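Local coordinates for vacuolar protein sorting-associated protein 29 (Entamoeba histolytica, PDB 5XCJ), which probably serves in retromer-mediated protein transport and binds metal ions through a metallophosphatase fold, at residues Ser149-Glu154 against Leu160-Tyr165. The protein carries 1 engineered substitution. Residues are numbered along the deposited sequence; the frame is centred on the assembly and turned at random.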
# COMPACT_ATOMS: atom_id res chain seq x y z
N SER A 149 0.63 -3.21 -9.14
CA SER A 149 1.69 -3.38 -8.16
C SER A 149 1.19 -3.56 -6.74
O SER A 149 0.10 -3.15 -6.39
CB SER A 149 2.60 -2.16 -8.20
OG SER A 149 3.38 -2.17 -9.38
N PHE A 150 2.03 -4.21 -5.94
CA PHE A 150 1.79 -4.41 -4.51
C PHE A 150 3.10 -4.73 -3.79
O PHE A 150 4.12 -5.00 -4.43
CB PHE A 150 0.69 -5.43 -4.22
CG PHE A 150 1.10 -6.85 -4.42
CD1 PHE A 150 1.75 -7.54 -3.42
CD2 PHE A 150 0.83 -7.49 -5.61
CE1 PHE A 150 2.13 -8.85 -3.61
CE2 PHE A 150 1.20 -8.80 -5.80
CZ PHE A 150 1.85 -9.48 -4.80
N MET A 151 3.07 -4.68 -2.47
CA MET A 151 4.25 -4.96 -1.67
C MET A 151 3.98 -5.98 -0.59
O MET A 151 2.87 -6.07 -0.07
CB MET A 151 4.72 -3.69 -0.96
CG MET A 151 5.44 -2.66 -1.80
SD MET A 151 5.90 -1.28 -0.73
CE MET A 151 6.83 -0.26 -1.87
N LEU A 152 5.00 -6.76 -0.26
CA LEU A 152 4.92 -7.72 0.82
C LEU A 152 6.08 -7.39 1.74
O LEU A 152 7.21 -7.27 1.28
CB LEU A 152 5.03 -9.15 0.33
CG LEU A 152 3.76 -9.73 -0.26
CD1 LEU A 152 3.99 -11.16 -0.71
CD2 LEU A 152 2.63 -9.65 0.75
N LEU A 153 5.80 -7.21 3.02
CA LEU A 153 6.85 -6.88 3.97
C LEU A 153 7.11 -8.03 4.92
O LEU A 153 6.19 -8.62 5.46
CB LEU A 153 6.49 -5.64 4.80
CG LEU A 153 5.92 -4.39 4.14
CD1 LEU A 153 5.68 -3.34 5.20
CD2 LEU A 153 6.84 -3.87 3.04
N GLU A 154 8.39 -8.33 5.11
CA GLU A 154 8.77 -9.36 6.05
C GLU A 154 9.46 -8.58 7.16
O GLU A 154 10.50 -7.98 6.94
CB GLU A 154 9.72 -10.36 5.40
CG GLU A 154 10.33 -11.37 6.36
CD GLU A 154 11.04 -12.50 5.64
OE1 GLU A 154 11.28 -12.39 4.42
OE2 GLU A 154 11.34 -13.52 6.29
N LEU A 160 13.71 -5.18 8.33
CA LEU A 160 12.63 -4.93 7.38
C LEU A 160 13.01 -5.35 5.97
O LEU A 160 14.03 -4.93 5.44
CB LEU A 160 12.25 -3.45 7.40
CG LEU A 160 11.37 -2.90 6.27
CD1 LEU A 160 10.02 -3.59 6.27
CD2 LEU A 160 11.21 -1.40 6.42
N THR A 161 12.18 -6.19 5.36
CA THR A 161 12.41 -6.62 3.99
C THR A 161 11.19 -6.30 3.13
O THR A 161 10.07 -6.61 3.52
CB THR A 161 12.73 -8.12 3.89
OG1 THR A 161 13.88 -8.43 4.68
CG2 THR A 161 12.99 -8.50 2.45
N ILE A 162 11.42 -5.70 1.98
CA ILE A 162 10.34 -5.32 1.09
C ILE A 162 10.39 -6.09 -0.22
O ILE A 162 11.40 -6.08 -0.91
CB ILE A 162 10.41 -3.82 0.74
CG1 ILE A 162 10.04 -2.96 1.95
CG2 ILE A 162 9.51 -3.50 -0.44
CD1 ILE A 162 11.02 -1.85 2.22
N TYR A 163 9.29 -6.75 -0.55
CA TYR A 163 9.18 -7.48 -1.80
C TYR A 163 8.26 -6.68 -2.71
O TYR A 163 7.05 -6.67 -2.51
CB TYR A 163 8.56 -8.87 -1.58
CG TYR A 163 9.40 -9.81 -0.75
CD1 TYR A 163 10.33 -10.64 -1.35
CD2 TYR A 163 9.23 -9.90 0.62
CE1 TYR A 163 11.09 -11.51 -0.61
CE2 TYR A 163 9.99 -10.77 1.38
CZ TYR A 163 10.92 -11.58 0.75
OH TYR A 163 11.68 -12.45 1.49
N GLU A 164 8.83 -6.00 -3.68
CA GLU A 164 8.07 -5.18 -4.62
C GLU A 164 7.56 -5.99 -5.81
O GLU A 164 8.34 -6.39 -6.66
CB GLU A 164 8.91 -4.02 -5.14
CG GLU A 164 9.69 -3.24 -4.10
CD GLU A 164 10.53 -2.14 -4.74
OE1 GLU A 164 10.68 -2.16 -5.97
OE2 GLU A 164 11.04 -1.27 -4.02
N TYR A 165 6.25 -6.22 -5.87
CA TYR A 165 5.67 -6.97 -6.97
C TYR A 165 4.99 -6.07 -7.98
O TYR A 165 4.18 -5.22 -7.61
CB TYR A 165 4.66 -8.01 -6.46
CG TYR A 165 5.28 -9.17 -5.71
CD1 TYR A 165 5.72 -10.30 -6.37
CD2 TYR A 165 5.43 -9.12 -4.34
CE1 TYR A 165 6.30 -11.35 -5.69
CE2 TYR A 165 5.99 -10.16 -3.64
CZ TYR A 165 6.43 -11.27 -4.32
OH TYR A 165 7.00 -12.31 -3.63
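The rings of F150 and Y165 lie nearly parallel, 16° apart, yet slid so far that they hardly overlap. What sits over the F150 face is instead Y165 CB, 3.7 Å from the ring centroid in a CH-pi contact. F150 CG stands between its own backbone N and carbonyl carbon (chi1 75°), a rotamer that carries the ring toward the partner strand and brings F150 CE1 to 3.4 Å from Y165 CD2. A flat apolar ring suits this buried place, where it also meets F22 edge-to-face and touches L4. L152 CG lies at the rim of the phenyl ring, in its plane, and L152 CD1 reaches obliquely to Y165 CE2. L152 O and E154 OE1 both lie at the edge of the Y163 ring, close to its plane. Tyrosine suits this partly exposed place because Y163 CB meets L152 CB while its hydroxyl donates to E154 OE1 at 3.0 Å. The extended glutamate chain, with CG anti to the backbone N (chi1 172°), crosses toward that hydroxyl and presents OE1 nearly along its C-O axis.

The other face, bearing M151, L153, I162 and E164, is mostly apolar: L153 and I162 lie side by side, L153 CD2 3.5 Å from I162 CG1, and M151 SD approaches I162 CG2. L130 of strand 127-131, in the other sheet, packs on M151, L153 and I162, a buried setting between two sheets that suits such apolar side chains. E164, partly exposed, bonds through OE2 to T121 OG1.

Paired backbone bonds join F150 with Y165, L152 with Y163 and E154 with T161; M151 and L153 make backbone bonds with V5 and V3 of strand 2-6. The pattern is that of an antiparallel beta hairpin, strands 149-156 and 159-168, within one of the two sheets packed together in the calcineurin-like metallophosphatase fold.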